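Local coordinates for protein alpha-L-arabinosidase (Xanthomonas axonopodis pv. citri, PDB 6D25) that probably releases arabinofuranosyl side groups from arabinoxylans, including internally di-substituted ones, as a trimeric glycoside hydrolase of family GH51, at residues Asp109-Pro114 and Arg184-Asp189; Arg294-Asp299 and Thr424-Val429; Trp325-Ala330 and Ala349-Leu354. All blocks are in the same frame, centred on the assembly; numbering follows the deposited sequence.

Contact 1 of 3, residues Asp109-Pro114 and Arg184-Asp189; sequences DGVGTP and RANGRD
Asn186 lays the flat side of its carboxamide over the N-CA bond of Gly112 and touches Val111 at CB. Its two ends take different atoms. Asn186 OD1 sits 3.5 Å from Gly112 CA, while Asn186 ND2 is 3.6 Å from Gly112 N and 4.0 Å from Val111 CB. The contact is therefore van der Waals packing of an amide on the N-CA bond of Gly112, with no hydrogen bond passing between the two segments. The CB of Asn186 points toward 109-114, and CG stands anti to the carbonyl carbon, beside the backbone N (chi1 -76°). Gly112 offers bare backbone for the amide to rest on, and its phi of 97° is one at which a CB would crowd the carbonyl O of Val111. ND2 finds its polar partner in Tyr170 OH, on helix 161-172, and this bond helps to fix which way round the amide sits. Behind Asn186 the helix closes in a Schellman motif: Gly187, with positive phi, is the C' residue, its N bonds to Arg184 O at 3.0 Å, and Arg188 N reaches back to Arg183 O.

The touch thus joins the C-terminal end of helix 178-185 to the long loop between strands 93-96 and 120-122. Helix 136-146 backs both sides, through Thr136 against Val111 and His137 against Asn186, and Arg117 NE bonds to Gly112 O from the later part of the same loop.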
loop_
_atom_site.group_PDB
_atom_site.type_symbol
_atom_site.label_atom_id
_atom_site.label_comp_id
_atom_site.label_asym_id
_atom_site.label_seq_id
_atom_site.Cartn_x
_atom_site.Cartn_y
_atom_site.Cartn_z
ATOM N N ASP A 109 12.516 2.634 16.075
ATOM C CA ASP A 109 12.239 3.412 17.283
ATOM C C ASP A 109 12.800 2.697 18.520
ATOM O O ASP A 109 12.962 3.306 19.567
ATOM C CB ASP A 109 10.747 3.647 17.473
ATOM C CG ASP A 109 10.102 4.584 16.443
ATOM O OD1 ASP A 109 10.831 5.303 15.752
ATOM O OD2 ASP A 109 8.852 4.592 16.345
ATOM N N GLY A 110 13.035 1.395 18.430
ATOM C CA GLY A 110 13.432 0.612 19.571
ATOM C C GLY A 110 14.870 0.114 19.543
ATOM O O GLY A 110 15.193 -0.813 20.300
ATOM N N VAL A 111 15.730 0.693 18.701
ATOM C CA VAL A 111 17.146 0.325 18.704
ATOM C C VAL A 111 17.994 1.577 18.869
ATOM O O VAL A 111 17.567 2.697 18.581
ATOM C CB VAL A 111 17.551 -0.473 17.445
ATOM C CG1 VAL A 111 16.710 -1.728 17.297
ATOM C CG2 VAL A 111 17.508 0.355 16.176
ATOM N N GLY A 112 19.220 1.353 19.274
ATOM C CA GLY A 112 20.192 2.415 19.403
ATOM C C GLY A 112 20.259 2.880 20.825
ATOM O O GLY A 112 19.553 2.351 21.699
ATOM N N THR A 113 21.134 3.864 21.064
ATOM C CA THR A 113 21.301 4.424 22.384
ATOM C C THR A 113 19.911 4.739 22.980
ATOM O O THR A 113 19.106 5.392 22.339
ATOM C CB THR A 113 22.085 5.734 22.269
ATOM O OG1 THR A 113 23.366 5.457 21.676
ATOM C CG2 THR A 113 22.261 6.454 23.599
ATOM N N PRO A 114 19.637 4.280 24.226
ATOM C CA PRO A 114 18.251 4.442 24.766
ATOM C C PRO A 114 17.770 5.886 24.813
ATOM O O PRO A 114 16.623 6.110 24.476
ATOM C CB PRO A 114 18.398 3.889 26.182
ATOM C CG PRO A 114 19.384 2.740 25.998
ATOM C CD PRO A 114 20.424 3.305 25.046
ATOM N N ARG A 184 25.560 -4.999 15.402
ATOM C CA ARG A 184 26.831 -5.185 16.107
ATOM C C ARG A 184 27.183 -3.924 16.915
ATOM O O ARG A 184 27.630 -4.049 18.062
ATOM C CB ARG A 184 27.962 -5.566 15.149
ATOM C CG ARG A 184 27.695 -6.828 14.340
ATOM C CD ARG A 184 28.938 -7.333 13.603
ATOM N NE ARG A 184 28.644 -8.618 12.975
ATOM C CZ ARG A 184 28.194 -8.806 11.751
ATOM N NH1 ARG A 184 28.100 -7.783 10.926
ATOM N NH2 ARG A 184 27.804 -10.028 11.378
ATOM N N ALA A 185 27.017 -2.744 16.346
ATOM C CA ALA A 185 27.310 -1.467 17.016
ATOM C C ALA A 185 26.454 -1.352 18.297
ATOM O O ALA A 185 26.909 -0.778 19.307
ATOM C CB ALA A 185 27.023 -0.295 16.089
ATOM N N ASN A 186 25.223 -1.881 18.231
ATOM C CA ASN A 186 24.274 -1.798 19.321
ATOM C C ASN A 186 24.490 -2.951 20.321
ATOM O O ASN A 186 23.711 -3.106 21.253
ATOM C CB ASN A 186 22.847 -1.775 18.774
ATOM C CG ASN A 186 22.486 -0.430 18.181
ATOM O OD1 ASN A 186 23.071 0.585 18.569
ATOM N ND2 ASN A 186 21.593 -0.395 17.208
ATOM N N GLY A 187 25.539 -3.757 20.147
ATOM C CA GLY A 187 26.010 -4.679 21.166
ATOM C C GLY A 187 25.730 -6.142 20.882
ATOM O O GLY A 187 25.992 -6.934 21.743
ATOM N N ARG A 188 25.227 -6.524 19.710
ATOM C CA ARG A 188 24.966 -7.931 19.404
ATOM C C ARG A 188 25.753 -8.343 18.147
ATOM O O ARG A 188 25.385 -8.045 17.001
ATOM C CB ARG A 188 23.465 -8.145 19.193
ATOM C CG ARG A 188 23.110 -9.550 18.768
ATOM C CD ARG A 188 23.343 -10.579 19.869
ATOM N NE ARG A 188 23.139 -11.922 19.304
ATOM C CZ ARG A 188 22.854 -13.018 20.000
ATOM N NH1 ARG A 188 22.690 -12.958 21.306
ATOM N NH2 ARG A 188 22.663 -14.154 19.364
ATOM N N ASP A 189 26.830 -9.062 18.354
ATOM C CA ASP A 189 27.733 -9.429 17.264
ATOM C C ASP A 189 27.075 -10.488 16.369
ATOM O O ASP A 189 26.980 -10.304 15.154
ATOM C CB ASP A 189 29.095 -9.863 17.809
ATOM C CG ASP A 189 30.073 -10.315 16.727
ATOM O OD1 ASP A 189 30.129 -9.704 15.649
ATOM O OD2 ASP A 189 30.765 -11.281 16.981
#

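Contact 2 of 3, residues Arg294-Asp299 and Thr424-Val429; sequences RTLVMD and TQVPAV
Leu296 and Val426 face each other with their CA atoms 8.3 Å apart, a helix beside a strand, with side chains alone bridging the gap. One methyl does the bridging: Leu296 CD1 lies 3.8 Å from Pro427 CD and 4.1 Å from Val426 CB. Toward the proline the leucine comes head on, ending against the CD corner of the pyrrolidine ring, with Pro427 CG slightly farther from Leu296 CD1. Against the valine it runs at about a right angle, so the same methyl rests on Val426 CB and CG1. In Leu296, CG is anti to the carbonyl carbon (chi1 -78°) and the chain then extends (chi2 170°), which carries CD1 out from the helix to the two strand residues. Everything that touches is apolar, so this is hydrophobic packing that needs no polar pairing. The helix is kinked here: Met298 N and Asp299 N bond only three residues back, the latter to Leu296 O at 3.1 Å.

Val426 and Thr424 also pack on Ile289 and Ser293, earlier on helix 285-312. Strand 424-435 belongs to the mixed beta sheet and pairs antiparallel with 407-421, so the contact joins that sheet to a helix around the parallel barrel. On its other flanks the helix meets barrel strand 262-269 through Val297 and Met298, and helix 346-361 through Thr295.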
loop_
_atom_site.group_PDB
_atom_site.type_symbol
_atom_site.label_atom_id
_atom_site.label_comp_id
_atom_site.label_asym_id
_atom_site.label_seq_id
_atom_site.Cartn_x
_atom_site.Cartn_y
_atom_site.Cartn_z
ATOM N N ARG A 294 -18.443 -21.114 26.847
ATOM C CA ARG A 294 -17.841 -20.273 25.832
ATOM C C ARG A 294 -16.432 -20.750 25.471
ATOM O O ARG A 294 -16.071 -20.691 24.289
ATOM C CB ARG A 294 -17.828 -18.806 26.266
ATOM C CG ARG A 294 -19.171 -18.138 26.007
ATOM C CD ARG A 294 -19.227 -16.727 26.525
ATOM N NE ARG A 294 -20.465 -16.028 26.170
ATOM C CZ ARG A 294 -20.588 -15.223 25.113
ATOM N NH1 ARG A 294 -21.760 -14.670 24.869
ATOM N NH2 ARG A 294 -19.543 -14.968 24.328
ATOM N N THR A 295 -15.644 -21.206 26.437
ATOM C CA THR A 295 -14.258 -21.560 26.099
ATOM C C THR A 295 -14.251 -22.817 25.208
ATOM O O THR A 295 -13.407 -22.965 24.337
ATOM C CB THR A 295 -13.365 -21.663 27.340
ATOM O OG1 THR A 295 -12.039 -21.237 26.987
ATOM C CG2 THR A 295 -13.277 -23.069 27.877
ATOM N N LEU A 296 -15.221 -23.704 25.428
ATOM C CA LEU A 296 -15.260 -24.977 24.712
ATOM C C LEU A 296 -15.582 -24.801 23.213
ATOM O O LEU A 296 -15.333 -25.716 22.415
ATOM C CB LEU A 296 -16.279 -25.899 25.384
ATOM C CG LEU A 296 -15.776 -26.558 26.675
ATOM C CD1 LEU A 296 -16.931 -27.245 27.392
ATOM C CD2 LEU A 296 -14.717 -27.573 26.375
ATOM N N VAL A 297 -16.074 -23.644 22.850
ATOM C CA VAL A 297 -16.373 -23.338 21.457
ATOM C C VAL A 297 -15.072 -23.438 20.605
ATOM O O VAL A 297 -15.120 -23.708 19.400
ATOM C CB VAL A 297 -17.043 -21.954 21.359
ATOM C CG1 VAL A 297 -17.160 -21.473 19.917
ATOM C CG2 VAL A 297 -18.408 -21.916 22.021
ATOM N N MET A 298 -13.919 -23.248 21.240
ATOM C CA MET A 298 -12.617 -23.431 20.558
ATOM C C MET A 298 -12.582 -24.733 19.739
ATOM O O MET A 298 -12.006 -24.754 18.648
ATOM C CB MET A 298 -11.477 -23.420 21.572
ATOM C CG MET A 298 -10.094 -23.575 20.968
ATOM S SD MET A 298 -9.547 -22.176 19.983
ATOM C CE MET A 298 -9.049 -21.001 21.238
ATOM N N ASP A 299 -13.170 -25.824 20.252
ATOM C CA ASP A 299 -13.097 -27.082 19.542
ATOM C C ASP A 299 -13.841 -27.000 18.194
ATOM O O ASP A 299 -13.329 -27.445 17.180
ATOM C CB ASP A 299 -13.631 -28.254 20.363
ATOM C CG ASP A 299 -13.390 -29.570 19.632
ATOM O OD1 ASP A 299 -12.252 -29.959 19.461
ATOM O OD2 ASP A 299 -14.344 -30.142 19.168
ATOM N N THR A 424 -27.740 -23.828 30.406
ATOM C CA THR A 424 -26.412 -24.128 29.843
ATOM C C THR A 424 -25.984 -25.541 30.232
ATOM O O THR A 424 -26.237 -25.982 31.353
ATOM C CB THR A 424 -25.376 -23.108 30.329
ATOM O OG1 THR A 424 -25.846 -21.844 29.871
ATOM C CG2 THR A 424 -23.979 -23.325 29.799
ATOM N N GLN A 425 -25.365 -26.246 29.281
ATOM C CA GLN A 425 -24.790 -27.541 29.572
ATOM C C GLN A 425 -23.400 -27.645 28.950
ATOM O O GLN A 425 -23.138 -27.116 27.881
ATOM C CB GLN A 425 -25.680 -28.699 29.127
ATOM C CG GLN A 425 -25.946 -28.814 27.651
ATOM C CD GLN A 425 -26.854 -30.011 27.420
ATOM O OE1 GLN A 425 -27.726 -30.356 28.243
ATOM N NE2 GLN A 425 -26.608 -30.706 26.325
ATOM N N VAL A 426 -22.535 -28.337 29.682
ATOM C CA VAL A 426 -21.174 -28.684 29.254
ATOM C C VAL A 426 -20.901 -30.126 29.673
ATOM O O VAL A 426 -21.596 -30.655 30.515
ATOM C CB VAL A 426 -20.151 -27.726 29.874
ATOM C CG1 VAL A 426 -20.376 -26.295 29.412
ATOM C CG2 VAL A 426 -20.144 -27.803 31.400
ATOM N N PRO A 427 -19.880 -30.760 29.095
ATOM C CA PRO A 427 -19.475 -32.068 29.624
ATOM C C PRO A 427 -19.081 -31.949 31.106
ATOM O O PRO A 427 -18.396 -31.005 31.469
ATOM C CB PRO A 427 -18.286 -32.521 28.743
ATOM C CG PRO A 427 -17.814 -31.249 28.074
ATOM C CD PRO A 427 -19.060 -30.406 27.912
ATOM N N ALA A 428 -19.526 -32.899 31.940
ATOM C CA ALA A 428 -19.175 -32.894 33.335
ATOM C C ALA A 428 -17.644 -33.037 33.501
ATOM O O ALA A 428 -17.051 -32.374 34.342
ATOM C CB ALA A 428 -19.901 -33.987 34.059
ATOM N N VAL A 429 -17.042 -33.927 32.711
ATOM C CA VAL A 429 -15.604 -34.170 32.777
ATOM C C VAL A 429 -15.039 -34.143 31.364
ATOM O O VAL A 429 -15.664 -34.609 30.396
ATOM C CB VAL A 429 -15.295 -35.511 33.470
ATOM C CG1 VAL A 429 -13.809 -35.871 33.433
ATOM C CG2 VAL A 429 -15.793 -35.514 34.923
#

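Contact 3 of 3, residues Trp325-Ala330 and Ala349-Leu354; sequences WGTWYA and ALVASL
Trp325 drives its six-membered ring against the helix at Val351 and Ala352. From the CB end outward, CB packs on the Met298 side chain of helix 285-312, and the indole then swings toward helix 346-361, its CG placed between the backbone N and the carbonyl carbon (chi1 67°). Farther out, Trp325 CZ3 lies 4.0 Å from Ala352 CA and 4.3 Å from Val351 O, with Val351 CG1 a little farther. Trp325 CH2, at the far corner, comes to 3.9 Å from Ala352 CA and 4.2 Å from Ala352 CB. The alpha carbon lies near the plane of the ring, so the indole presents its edge to Ala352 CA. Phe359, a little later on the helix, makes an edge-to-face pair with the same indole.

Two residues on, Thr327 makes the second touch, set obliquely against the fork of Val351: Thr327 CG2 lies 3.7 Å from Val351 CG2 and 4.0 Å from Val351 CG1. Its hydroxyl is turned to another use, a hydrogen bond with Asp348 OD1, as the OH of Tyr329 also makes. Between the two touching residues, Gly326 marks the corner where the chain leaves the strand direction.

The contact lies within a beta-alpha unit of the eight-stranded parallel barrel, packing the exit of strand 319-325 onto the following helix 346-361. Helix 285-312 flanks it, and helix 393-400 and strand 513-519 cover other sides of helix 346-361.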
loop_
_atom_site.group_PDB
_atom_site.type_symbol
_atom_site.label_atom_id
_atom_site.label_comp_id
_atom_site.label_asym_id
_atom_site.label_seq_id
_atom_site.Cartn_x
_atom_site.Cartn_y
_atom_site.Cartn_z
ATOM N N TRP A 325 -5.687 -16.565 22.564
ATOM C CA TRP A 325 -6.790 -17.204 23.248
ATOM C C TRP A 325 -6.719 -16.857 24.740
ATOM O O TRP A 325 -5.699 -16.350 25.197
ATOM C CB TRP A 325 -6.781 -18.718 23.016
ATOM C CG TRP A 325 -5.618 -19.430 23.636
ATOM C CD1 TRP A 325 -4.371 -19.566 23.098
ATOM C CD2 TRP A 325 -5.584 -20.122 24.899
ATOM N NE1 TRP A 325 -3.548 -20.250 23.951
ATOM C CE2 TRP A 325 -4.272 -20.638 25.047
ATOM C CE3 TRP A 325 -6.508 -20.343 25.922
ATOM C CZ2 TRP A 325 -3.878 -21.357 26.180
ATOM C CZ3 TRP A 325 -6.127 -21.082 27.018
ATOM C CH2 TRP A 325 -4.830 -21.581 27.154
ATOM N N GLY A 326 -7.784 -17.161 25.443
ATOM C CA GLY A 326 -7.902 -16.907 26.879
ATOM C C GLY A 326 -9.084 -16.039 27.234
ATOM O O GLY A 326 -9.855 -15.637 26.381
ATOM N N THR A 327 -9.231 -15.775 28.533
ATOM C CA THR A 327 -10.364 -15.052 29.042
ATOM C C THR A 327 -10.132 -13.546 28.941
ATOM O O THR A 327 -9.042 -13.056 29.103
ATOM C CB THR A 327 -10.667 -15.456 30.490
ATOM O OG1 THR A 327 -9.495 -15.293 31.300
ATOM C CG2 THR A 327 -11.149 -16.880 30.562
ATOM N N TRP A 328 -11.235 -12.838 28.737
ATOM C CA TRP A 328 -11.255 -11.378 28.757
ATOM C C TRP A 328 -12.444 -10.925 29.608
ATOM O O TRP A 328 -13.589 -11.160 29.238
ATOM C CB TRP A 328 -11.332 -10.839 27.326
ATOM C CG TRP A 328 -10.955 -9.397 27.164
ATOM C CD1 TRP A 328 -11.127 -8.375 28.057
ATOM C CD2 TRP A 328 -10.381 -8.805 25.984
ATOM N NE1 TRP A 328 -10.674 -7.202 27.530
ATOM C CE2 TRP A 328 -10.216 -7.425 26.251
ATOM C CE3 TRP A 328 -9.999 -9.299 24.740
ATOM C CZ2 TRP A 328 -9.689 -6.539 25.315
ATOM C CZ3 TRP A 328 -9.442 -8.429 23.820
ATOM C CH2 TRP A 328 -9.287 -7.068 24.112
ATOM N N TYR A 329 -12.122 -10.286 30.739
ATOM C CA TYR A 329 -13.088 -9.824 31.730
ATOM C C TYR A 329 -13.160 -8.284 31.759
ATOM O O TYR A 329 -12.395 -7.624 31.105
ATOM C CB TYR A 329 -12.673 -10.333 33.120
ATOM C CG TYR A 329 -12.583 -11.838 33.250
ATOM C CD1 TYR A 329 -13.692 -12.643 32.994
ATOM C CD2 TYR A 329 -11.423 -12.455 33.682
ATOM C CE1 TYR A 329 -13.626 -14.025 33.125
ATOM C CE2 TYR A 329 -11.350 -13.832 33.848
ATOM C CZ TYR A 329 -12.453 -14.624 33.557
ATOM O OH TYR A 329 -12.407 -15.989 33.723
ATOM N N ALA A 330 -14.059 -7.744 32.574
ATOM C CA ALA A 330 -14.008 -6.333 32.940
ATOM C C ALA A 330 -12.644 -6.045 33.575
ATOM O O ALA A 330 -12.087 -6.887 34.294
ATOM C CB ALA A 330 -15.122 -5.961 33.905
ATOM N N ALA A 349 -7.964 -21.281 35.475
ATOM C CA ALA A 349 -7.207 -22.544 35.392
ATOM C C ALA A 349 -7.974 -23.549 34.531
ATOM O O ALA A 349 -7.376 -24.182 33.652
ATOM C CB ALA A 349 -6.960 -23.089 36.754
ATOM N N LEU A 350 -9.282 -23.722 34.805
ATOM C CA LEU A 350 -10.048 -24.685 33.998
ATOM C C LEU A 350 -10.094 -24.265 32.523
ATOM O O LEU A 350 -10.076 -25.139 31.635
ATOM C CB LEU A 350 -11.455 -24.878 34.585
ATOM C CG LEU A 350 -11.539 -26.003 35.618
ATOM C CD1 LEU A 350 -10.964 -25.588 36.966
ATOM C CD2 LEU A 350 -12.936 -26.496 35.802
ATOM N N VAL A 351 -10.212 -22.957 32.253
ATOM C CA VAL A 351 -10.168 -22.496 30.886
ATOM C C VAL A 351 -8.881 -22.998 30.222
ATOM O O VAL A 351 -8.916 -23.540 29.106
ATOM C CB VAL A 351 -10.314 -20.966 30.766
ATOM C CG1 VAL A 351 -9.865 -20.449 29.420
ATOM C CG2 VAL A 351 -11.748 -20.544 31.047
ATOM N N ALA A 352 -7.747 -22.838 30.895
ATOM C CA ALA A 352 -6.476 -23.284 30.306
ATOM C C ALA A 352 -6.460 -24.801 30.100
ATOM O O ALA A 352 -6.043 -25.260 29.031
ATOM C CB ALA A 352 -5.325 -22.815 31.163
ATOM N N SER A 353 -6.898 -25.604 31.088
ATOM C CA SER A 353 -6.816 -27.063 30.933
ATOM C C SER A 353 -7.719 -27.520 29.786
ATOM O O SER A 353 -7.303 -28.388 28.987
ATOM C CB SER A 353 -7.110 -27.840 32.207
ATOM O OG SER A 353 -8.447 -27.631 32.605
ATOM N N LEU A 354 -8.869 -26.914 29.640
ATOM C CA LEU A 354 -9.787 -27.343 28.567
ATOM C C LEU A 354 -9.205 -27.015 27.186
ATOM O O LEU A 354 -9.327 -27.807 26.246
ATOM C CB LEU A 354 -11.153 -26.697 28.764
ATOM C CG LEU A 354 -11.894 -27.077 30.039
ATOM C CD1 LEU A 354 -13.140 -26.230 30.185
ATOM C CD2 LEU A 354 -12.247 -28.538 30.033
#

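In the fold
Contacts 2 and 3 are neighbours, their centres 12 Å apart, and contact 3 is nested within the chain between the two segments of contact 2. They meet directly where helices 285-312 and 346-361 pack: Thr295 OG1 is 3.4 Å from Val351 CG1, and Asn355 ND2 bonds to both Thr295 OG1 and Val351 O. Together they form part of the join between the parallel barrel, at strand 319-325, and the mixed beta sheet containing 424-435. Contact 1 closes earlier along the chain, about 48 Å from contact 2 and 37 Å from contact 3 between centres. It ties a peripheral loop and helix together, far from that join and across the chain's centre from contact 2.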